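Local structure of cytokinin riboside 5'-monophosphate phosphoribohydrolase (Streptomyces coelicolor, 5ZI9) at residues 94-97 / 98-102; 178-181 / 182-185; 213-216 / 217-221; 223-226 / 227-231. The protein belongs to the SLOG clan of Rossmann-like alpha/beta proteins, with a central parallel beta-sheet flanked by helices in an assembly of six chains. All blocks are in the same frame, centred on the assembly; numbering follows the deposited sequence. Where two conformers were deposited one is given.

Contact 1 of 4, residues 94-97 / 98-102; sequences VRLG and RGLVE
Leu96 and Leu100 stand one turn apart on helix 88-102, the crossover helix of the beta-alpha-beta unit formed with strands 74-78 and 106-109, and they illustrate how such a helix turns a greasy stripe to its sheet. The backbone supplies the frame through an unbroken run of i to i+4 hydrogen bonds. Arg98 N donates to Val94 O at 3.0 Å, Gly99 N to Arg95 O at 2.8 Å, and Leu100 N to Leu96 O, also at 2.8 Å. The final rung, from Val101 N to Gly97 O, is stretched to 3.3 Å.

The apolar contact is carried by the two leucines, which lie side by side and point the same way, with Leu96 CG 4.0 Å from Leu100 CD1. Both rest on Val77 of strand 74-78, and Leu100 also reaches Ile75. On another flank Val94 and Val101 pack against helix 115-125, so the helix lies against both the sheet and helix 115-125.

Side chains also lean on carbonyl oxygens of the preceding turn. Arg98 CB sits 3.5 Å from Val94 O before the chain bends away. In Leu100 a chi1 of -62° sets CG beside the backbone N and anti to the carbonyl carbon, which brings CG to 3.2 Å from Leu96 O.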
loop_
_atom_site.group_PDB
_atom_site.type_symbol
_atom_site.label_atom_id
_atom_site.label_comp_id
_atom_site.label_asym_id
_atom_site.label_seq_id
_atom_site.Cartn_x
_atom_site.Cartn_y
_atom_site.Cartn_z
ATOM N N VAL B 94 -31.495 24.577 -12.446
ATOM C CA VAL B 94 -30.753 24.994 -13.669
ATOM C C VAL B 94 -30.168 26.402 -13.479
ATOM O O VAL B 94 -29.003 26.687 -13.793
ATOM C CB VAL B 94 -31.622 24.921 -14.952
ATOM C CG1 VAL B 94 -30.740 24.879 -16.197
ATOM C CG2 VAL B 94 -32.505 23.681 -14.961
ATOM N N ARG B 95 -31.014 27.276 -12.945
ATOM C CA ARG B 95 -30.674 28.667 -12.675
ATOM C C ARG B 95 -29.434 28.773 -11.779
ATOM O O ARG B 95 -28.545 29.605 -11.975
ATOM C CB ARG B 95 -31.897 29.305 -12.001
ATOM C CG ARG B 95 -32.233 30.712 -12.461
ATOM C CD ARG B 95 -33.730 30.870 -12.718
ATOM N NE ARG B 95 -33.924 31.447 -14.039
ATOM C CZ ARG B 95 -35.088 31.566 -14.657
ATOM N NH1 ARG B 95 -36.221 31.177 -14.088
ATOM N NH2 ARG B 95 -35.106 32.085 -15.858
ATOM N N LEU B 96 -29.405 27.896 -10.792
ATOM C CA LEU B 96 -28.339 27.821 -9.818
ATOM C C LEU B 96 -27.021 27.233 -10.359
ATOM O O LEU B 96 -25.938 27.760 -10.132
ATOM C CB LEU B 96 -28.886 26.943 -8.715
ATOM C CG LEU B 96 -28.018 26.871 -7.470
ATOM C CD1 LEU B 96 -28.335 28.067 -6.575
ATOM C CD2 LEU B 96 -28.234 25.552 -6.741
ATOM N N GLY B 97 -27.127 26.140 -11.094
ATOM C CA GLY B 97 -25.994 25.612 -11.824
ATOM C C GLY B 97 -25.313 26.673 -12.641
ATOM O O GLY B 97 -24.098 26.789 -12.652
ATOM N N ARG B 98 -26.125 27.474 -13.311
ATOM C CA ARG B 98 -25.639 28.562 -14.168
ATOM C C ARG B 98 -25.027 29.651 -13.345
ATOM O O ARG B 98 -23.927 30.160 -13.676
ATOM C CB ARG B 98 -26.796 29.154 -14.976
ATOM C CG ARG B 98 -26.579 29.032 -16.457
ATOM C CD ARG B 98 -27.895 28.885 -17.176
ATOM N NE ARG B 98 -28.433 30.203 -17.420
ATOM C CZ ARG B 98 -29.717 30.496 -17.484
ATOM N NH1 ARG B 98 -30.674 29.565 -17.335
ATOM N NH2 ARG B 98 -30.040 31.756 -17.716
ATOM N N GLY B 99 -25.767 30.022 -12.293
ATOM C CA GLY B 99 -25.308 31.002 -11.335
ATOM C C GLY B 99 -23.899 30.697 -10.841
ATOM O O GLY B 99 -23.008 31.568 -10.873
ATOM N N LEU B 100 -23.675 29.441 -10.440
ATOM C CA LEU B 100 -22.377 29.040 -9.833
ATOM C C LEU B 100 -21.235 29.077 -10.816
ATOM O O LEU B 100 -20.130 29.494 -10.469
ATOM C CB LEU B 100 -22.475 27.659 -9.180
ATOM C CG LEU B 100 -23.517 27.706 -8.048
ATOM C CD1 LEU B 100 -24.083 26.341 -7.732
ATOM C CD2 LEU B 100 -22.979 28.375 -6.798
ATOM N N VAL B 101 -21.506 28.666 -12.050
ATOM C CA VAL B 101 -20.488 28.708 -13.119
ATOM C C VAL B 101 -20.015 30.150 -13.326
ATOM O O VAL B 101 -18.813 30.430 -13.309
ATOM C CB VAL B 101 -21.043 28.104 -14.442
ATOM C CG1 VAL B 101 -20.090 28.369 -15.600
ATOM C CG2 VAL B 101 -21.237 26.609 -14.274
ATOM N N GLU B 102 -20.994 31.037 -13.505
ATOM C CA GLU B 102 -20.762 32.460 -13.694
ATOM C C GLU B 102 -19.984 33.071 -12.549
ATOM O O GLU B 102 -19.232 34.011 -12.773
ATOM C CB GLU B 102 -22.095 33.206 -13.884
ATOM C CG GLU B 102 -22.436 33.515 -15.338
ATOM C CD GLU B 102 -23.887 33.255 -15.690
ATOM O OE1 GLU B 102 -24.797 33.485 -14.837
ATOM O OE2 GLU B 102 -24.118 32.790 -16.840
#

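Contact 2 of 4, residues 178-181 / 182-185; sequences GTLD and ELFE
Chi1 values of 168° at Asp181 and -166° at Glu185 put CG of each residue anti to the backbone N, and the two acidic side chains consequently run side by side along helix 177-191. This is the crossover helix of the beta-alpha-beta unit between strands 167-172 and 200-203, and its first turns carry the GTxxE end of the PGGxGTxxE signature known from LOG proteins. At the start of the helix a citrate anion is held by Gly178 N and Thr179 OG1. Asp181 OD1 lies 3.7 Å from Glu185 OE2, with the carboxylate planes turned 74° apart. Glu182, bent at chi2, brings its OE2 to 4.1 Å from Asp181 OD2. Lys160 NZ forms salt bridges with all three carboxylates, which probably offsets their mutual repulsion.

The neighbouring flank is apolar. Leu180 CD2 touches Leu183 CD2 at 4.3 Å and reaches Phe184 CE2 at the same distance, while Phe184 and Leu180 both pack on Phe184 of the second subunit. Leu183 packs on Ile200 and Leu202 of strand 200-203.

Within the helix, Leu183 N bonds Thr179 O at 3.0 Å, whereas the bonds from Glu182 N to Gly178 O and from Glu185 N to Asp181 O are weak. Phe184 N donates to Leu180 O at 2.9 Å, nearly straight, and Phe184 CD2 rests 3.4 Å from that same oxygen.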
loop_
_atom_site.group_PDB
_atom_site.type_symbol
_atom_site.label_atom_id
_atom_site.label_comp_id
_atom_site.label_asym_id
_atom_site.label_seq_id
_atom_site.Cartn_x
_atom_site.Cartn_y
_atom_site.Cartn_z
ATOM N N GLY B 178 -31.549 11.222 1.339
ATOM C CA GLY B 178 -30.160 11.365 0.864
ATOM C C GLY B 178 -29.587 12.755 0.980
ATOM O O GLY B 178 -28.401 12.935 1.253
ATOM N N THR B 179 -30.461 13.728 0.750
ATOM C CA THR B 179 -30.109 15.117 0.767
ATOM C C THR B 179 -29.916 15.564 2.210
ATOM O O THR B 179 -28.985 16.258 2.482
ATOM C CB THR B 179 -31.205 15.939 0.057
ATOM O OG1 THR B 179 -31.221 15.630 -1.355
ATOM C CG2 THR B 179 -30.975 17.416 0.226
ATOM N N LEU B 180 -30.789 15.151 3.117
ATOM C CA LEU B 180 -30.643 15.462 4.541
ATOM C C LEU B 180 -29.384 14.867 5.151
ATOM O O LEU B 180 -28.769 15.478 6.016
ATOM C CB LEU B 180 -31.822 14.931 5.338
ATOM C CG LEU B 180 -33.172 15.503 4.944
ATOM C CD1 LEU B 180 -34.332 14.682 5.496
ATOM C CD2 LEU B 180 -33.252 16.923 5.452
ATOM N N ASP B 181 -29.000 13.685 4.690
ATOM C CA ASP B 181 -27.789 13.006 5.133
ATOM C C ASP B 181 -26.542 13.863 4.903
ATOM O O ASP B 181 -25.725 14.039 5.835
ATOM C CB ASP B 181 -27.720 11.657 4.412
ATOM C CG ASP B 181 -26.390 10.972 4.550
ATOM O OD1 ASP B 181 -25.741 11.087 5.603
ATOM O OD2 ASP B 181 -25.983 10.299 3.586
ATOM N N GLU B 182 -26.424 14.412 3.686
ATOM C CA GLU B 182 -25.364 15.385 3.333
ATOM C C GLU B 182 -25.517 16.701 4.058
ATOM O O GLU B 182 -24.561 17.237 4.584
ATOM C CB GLU B 182 -25.320 15.637 1.835
ATOM C CG GLU B 182 -24.862 14.404 1.046
ATOM C CD GLU B 182 -23.455 13.836 1.410
ATOM O OE1 GLU B 182 -22.463 14.575 1.710
ATOM O OE2 GLU B 182 -23.345 12.580 1.382
ATOM N N LEU B 183 -26.725 17.209 4.133
ATOM C CA LEU B 183 -26.967 18.435 4.835
ATOM C C LEU B 183 -26.409 18.378 6.238
ATOM O O LEU B 183 -25.583 19.185 6.624
ATOM C CB LEU B 183 -28.462 18.746 4.895
ATOM C CG LEU B 183 -28.849 19.925 5.807
ATOM C CD1 LEU B 183 -28.130 21.188 5.372
ATOM C CD2 LEU B 183 -30.368 20.115 5.823
ATOM N N PHE B 184 -26.872 17.411 7.001
ATOM C CA PHE B 184 -26.457 17.317 8.391
ATOM C C PHE B 184 -25.000 16.915 8.603
ATOM O O PHE B 184 -24.442 17.205 9.626
ATOM C CB PHE B 184 -27.444 16.499 9.185
ATOM C CG PHE B 184 -28.730 17.255 9.475
ATOM C CD1 PHE B 184 -28.714 18.372 10.303
ATOM C CD2 PHE B 184 -29.932 16.888 8.897
ATOM C CE1 PHE B 184 -29.873 19.085 10.573
ATOM C CE2 PHE B 184 -31.092 17.598 9.147
ATOM C CZ PHE B 184 -31.063 18.700 9.989
ATOM N N GLU B 185 -24.371 16.338 7.599
ATOM C CA GLU B 185 -22.956 16.028 7.621
ATOM C C GLU B 185 -22.109 17.306 7.572
ATOM O O GLU B 185 -21.150 17.461 8.325
ATOM C CB GLU B 185 -22.672 15.189 6.389
ATOM C CG GLU B 185 -21.366 14.444 6.298
ATOM C CD GLU B 185 -21.449 13.412 5.170
ATOM O OE1 GLU B 185 -20.753 13.575 4.117
ATOM O OE2 GLU B 185 -22.290 12.492 5.331
#

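Contact 3 of 4, residues 213-216 / 217-221; sequences DWLR and GTLVA
Trp214 and Leu219 make a short-range packing contact in the last turns of helix 205-220, the crossover helix between strands 200-203 and 234-236, on a side of the fold that meets the second subunit. The indole is laid out by a chi1 of 177°, and Leu219 CD2 comes down over its six-membered ring in a CH-pi contact, 3.7 Å from the centroid of the Trp214 ring and 24° off the normal. The methyl sits toward the rim, closest to CH2. Thr218 CB lies over the pyrrole end of the same face, and Thr218 OG1 comes to 3.2 Å from Trp214 CD1; the hydroxyl makes no hydrogen bond with NE1. That indole nitrogen is instead satisfied across the interface by Tyr207 O of the second subunit. Leu215 lies alongside Leu219, its CD2 4.0 Å from Leu219 CG, and packs on Leu180 of the second subunit.

The backbone pairing changes along the same turns. Gly217 N still binds Asp213 O in the ordinary i to i+4 manner, and Thr218 N meets Trp214 O at 2.8 Å. The same Trp214 oxygen also takes a weak bond from Leu219 N at 3.4 Å, so it serves two successive donors. From there the spacing is i to i+5: Val220 N donates to Leu215 O at 2.9 Å, with a C=O...N angle of 165°, and Ala221 N bonds weakly to Arg216 O. Such a slip from i+4 to i+5 bonding is the hallmark of a pi-type turn, here at 217-220 near the end of a beta-alpha-beta crossover helix.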
loop_
_atom_site.group_PDB
_atom_site.type_symbol
_atom_site.label_atom_id
_atom_site.label_comp_id
_atom_site.label_asym_id
_atom_site.label_seq_id
_atom_site.Cartn_x
_atom_site.Cartn_y
_atom_site.Cartn_z
ATOM N N ASP B 213 -38.067 25.053 11.952
ATOM C CA ASP B 213 -38.935 25.271 13.131
ATOM C C ASP B 213 -38.771 24.258 14.210
ATOM O O ASP B 213 -38.929 24.603 15.391
ATOM C CB ASP B 213 -40.423 25.240 12.800
ATOM C CG ASP B 213 -40.912 26.512 12.139
ATOM O OD1 ASP B 213 -40.143 27.514 11.933
ATOM O OD2 ASP B 213 -42.105 26.455 11.788
ATOM N N TRP B 214 -38.534 23.004 13.808
ATOM C CA TRP B 214 -38.279 21.917 14.759
ATOM C C TRP B 214 -36.882 22.065 15.361
ATOM O O TRP B 214 -36.706 21.893 16.557
ATOM C CB TRP B 214 -38.469 20.558 14.083
ATOM C CG TRP B 214 -38.154 19.407 14.975
ATOM C CD1 TRP B 214 -38.909 18.918 16.011
ATOM C CD2 TRP B 214 -36.985 18.604 14.919
ATOM N NE1 TRP B 214 -38.271 17.867 16.602
ATOM C CE2 TRP B 214 -37.078 17.660 15.957
ATOM C CE3 TRP B 214 -35.856 18.596 14.087
ATOM C CZ2 TRP B 214 -36.092 16.716 16.191
ATOM C CZ3 TRP B 214 -34.876 17.664 14.320
ATOM C CH2 TRP B 214 -35.007 16.726 15.363
ATOM N N LEU B 215 -35.888 22.393 14.543
ATOM C CA LEU B 215 -34.529 22.638 15.044
ATOM C C LEU B 215 -34.508 23.699 16.133
ATOM O O LEU B 215 -33.836 23.533 17.117
ATOM C CB LEU B 215 -33.589 23.063 13.917
ATOM C CG LEU B 215 -33.286 22.030 12.822
ATOM C CD1 LEU B 215 -32.516 22.667 11.679
ATOM C CD2 LEU B 215 -32.485 20.864 13.386
ATOM N N ARG B 216 -35.265 24.776 15.944
ATOM C CA ARG B 216 -35.386 25.879 16.927
ATOM C C ARG B 216 -36.281 25.499 18.108
ATOM O O ARG B 216 -35.854 25.570 19.259
ATOM C CB ARG B 216 -35.964 27.131 16.249
ATOM C CG ARG B 216 -35.530 28.434 16.900
ATOM C CD ARG B 216 -36.092 29.672 16.212
ATOM N NE ARG B 216 -35.818 29.750 14.766
ATOM C CZ ARG B 216 -34.658 30.119 14.197
ATOM N NH1 ARG B 216 -33.589 30.422 14.944
ATOM N NH2 ARG B 216 -34.555 30.185 12.852
ATOM N N GLY B 217 -37.508 25.079 17.801
ATOM C CA GLY B 217 -38.535 24.747 18.800
ATOM C C GLY B 217 -38.325 23.493 19.638
ATOM O O GLY B 217 -38.867 23.386 20.744
ATOM N N THR B 218 -37.548 22.534 19.126
ATOM C CA THR B 218 -37.131 21.354 19.912
ATOM C C THR B 218 -35.637 21.307 20.224
ATOM O O THR B 218 -35.317 21.299 21.398
ATOM C CB THR B 218 -37.572 20.074 19.237
ATOM O OG1 THR B 218 -38.984 20.160 19.012
ATOM C CG2 THR B 218 -37.269 18.869 20.097
ATOM N N LEU B 219 -34.733 21.299 19.238
ATOM C CA LEU B 219 -33.290 21.120 19.554
ATOM C C LEU B 219 -32.668 22.279 20.361
ATOM O O LEU B 219 -32.044 22.063 21.419
ATOM C CB LEU B 219 -32.373 20.957 18.325
ATOM C CG LEU B 219 -32.419 19.921 17.229
ATOM C CD1 LEU B 219 -31.015 19.405 16.987
ATOM C CD2 LEU B 219 -33.361 18.785 17.535
ATOM N N VAL B 220 -32.779 23.488 19.822
ATOM C CA VAL B 220 -32.190 24.659 20.459
ATOM C C VAL B 220 -32.888 24.930 21.810
ATOM O O VAL B 220 -32.241 25.226 22.824
ATOM C CB VAL B 220 -32.281 25.884 19.542
ATOM C CG1 VAL B 220 -31.769 27.118 20.251
ATOM C CG2 VAL B 220 -31.457 25.643 18.279
ATOM N N ALA B 221 -34.205 24.779 21.800
ATOM C CA ALA B 221 -35.005 25.042 22.951
ATOM C C ALA B 221 -34.688 24.094 24.111
ATOM O O ALA B 221 -34.962 24.436 25.249
ATOM C CB ALA B 221 -36.462 24.925 22.569
#

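Contact 4 of 4, residues 223-226 / 227-231; sequences GKAA and EKDLM
Asp229 folds its carboxylate back onto the chain that leads into its own turn, where OD2 accepts the backbone N-H of Ala226 at 2.9 Å. The motif is a 3-10 turn that begins at Glu227, with Ala226 just ahead of it in the N-cap position, in the loop between helix 205-220 and strand 234-236. In a full capping box the N-cap side chain would answer the third residue of the turn; alanine has no such group, so here only the acid's half of the exchange is made by a side chain. The return bond is backbone to backbone, from Asp229 N to Ala226 O at 3.0 Å.

The two bonds differ in quality. The N-H of Ala226 points almost straight at its acceptor, with an angle of 170°, although it reaches OD2 from above the carboxylate plane. Asp229 N reaches Ala226 O less directly, at 142°. Asp229 has chi1 of -70°, which sets CG beside its own backbone N and swings the carboxylate back toward Ala226.

Upstream, Gly223 with its positive phi is the C-prime residue of the Schellman motif that ends helix 205-220, and Lys224 forms a salt bridge with Glu89 of the second subunit. Asp229 OD2 also takes a weak bond from Gln191 NE2. Two methyls lie near Asp229 OD2 as well: Ala226 CB at 3.5 Å and Ala225 CB at 3.9 Å.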
loop_
_atom_site.group_PDB
_atom_site.type_symbol
_atom_site.label_atom_id
_atom_site.label_comp_id
_atom_site.label_asym_id
_atom_site.label_seq_id
_atom_site.Cartn_x
_atom_site.Cartn_y
_atom_site.Cartn_z
ATOM N N GLY B 223 -31.502 22.670 24.517
ATOM C CA GLY B 223 -30.054 22.657 24.753
ATOM C C GLY B 223 -29.190 21.724 23.922
ATOM O O GLY B 223 -28.007 21.650 24.187
ATOM N N LYS B 224 -29.752 21.060 22.898
ATOM C CA LYS B 224 -29.003 20.107 22.053
ATOM C C LYS B 224 -28.183 20.847 21.014
ATOM O O LYS B 224 -27.137 20.380 20.579
ATOM C CB LYS B 224 -29.912 19.121 21.335
ATOM C CG LYS B 224 -31.102 18.620 22.153
ATOM C CD LYS B 224 -30.750 17.770 23.364
ATOM C CE LYS B 224 -31.875 16.773 23.706
ATOM N NZ LYS B 224 -32.817 17.178 24.795
ATOM N N ALA B 225 -28.675 22.001 20.598
ATOM C CA ALA B 225 -27.907 22.937 19.772
ATOM C C ALA B 225 -28.004 24.334 20.393
ATOM O O ALA B 225 -28.861 24.604 21.265
ATOM C CB ALA B 225 -28.451 22.946 18.354
ATOM N N ALA B 226 -27.119 25.215 19.937
ATOM C CA ALA B 226 -27.150 26.627 20.314
ATOM C C ALA B 226 -27.911 27.391 19.237
ATOM O O ALA B 226 -27.985 26.939 18.086
ATOM C CB ALA B 226 -25.725 27.152 20.444
ATOM N N GLU B 227 -28.459 28.555 19.575
ATOM C CA GLU B 227 -29.102 29.387 18.536
ATOM C C GLU B 227 -28.117 29.794 17.414
ATOM O O GLU B 227 -28.480 29.783 16.247
ATOM C CB GLU B 227 -29.748 30.628 19.119
ATOM C CG GLU B 227 -30.772 31.243 18.183
ATOM C CD GLU B 227 -32.148 30.612 18.303
ATOM O OE1 GLU B 227 -32.716 30.568 19.425
ATOM O OE2 GLU B 227 -32.682 30.177 17.270
ATOM N N LYS B 228 -26.876 30.110 17.777
ATOM C CA LYS B 228 -25.851 30.442 16.788
ATOM C C LYS B 228 -25.512 29.287 15.829
ATOM O O LYS B 228 -24.877 29.519 14.805
ATOM C CB LYS B 228 -24.547 30.921 17.469
ATOM C CG LYS B 228 -24.619 32.203 18.326
ATOM C CD LYS B 228 -23.361 33.097 18.162
ATOM C CE LYS B 228 -22.723 33.578 19.470
ATOM N NZ LYS B 228 -23.283 34.840 20.049
ATOM N N ASP B 229 -25.881 28.054 16.186
ATOM C CA ASP B 229 -25.691 26.873 15.313
ATOM C C ASP B 229 -26.644 26.879 14.103
ATOM O O ASP B 229 -26.350 26.256 13.072
ATOM C CB ASP B 229 -25.846 25.541 16.095
ATOM C CG ASP B 229 -24.697 25.272 17.092
ATOM O OD1 ASP B 229 -23.532 25.683 16.887
ATOM O OD2 ASP B 229 -24.954 24.629 18.118
ATOM N N LEU B 230 -27.777 27.578 14.236
ATOM C CA LEU B 230 -28.725 27.803 13.125
ATOM C C LEU B 230 -28.305 28.902 12.130
ATOM O O LEU B 230 -28.929 29.045 11.090
ATOM C CB LEU B 230 -30.114 28.108 13.693
ATOM C CG LEU B 230 -30.668 27.043 14.651
ATOM C CD1 LEU B 230 -32.181 27.112 14.767
ATOM C CD2 LEU B 230 -30.297 25.644 14.185
ATOM N N MET B 231 -27.218 29.611 12.433
ATOM C CA MET B 231 -26.592 30.565 11.536
ATOM C C MET B 231 -25.601 29.909 10.576
ATOM O O MET B 231 -25.009 30.584 9.724
ATOM C CB MET B 231 -25.789 31.552 12.345
ATOM C CG MET B 231 -26.494 32.132 13.540
ATOM S SD MET B 231 -27.017 33.778 13.157
ATOM C CE MET B 231 -28.620 33.378 12.438
#

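All four contacts join adjacent pieces of chain, so each closes just a turn, and they follow in series without nesting or crossing. Contact 1 comes first, on helix 88-102, and stands apart, its centre about 21 Å from that of contact 2. Contacts 2 and 3 belong to successive crossover helices, 177-191 and 205-220, which meet where Phe184 CE1 packs on Leu215 CD2; both face the second subunit. Contact 4 follows directly in the loop toward strand 234-236. It is tied back to contact 3 by the salt bridge between Arg216 NH1 and Glu227 OE2 and by a probable hydrogen bond from Lys224 N to Leu219 O.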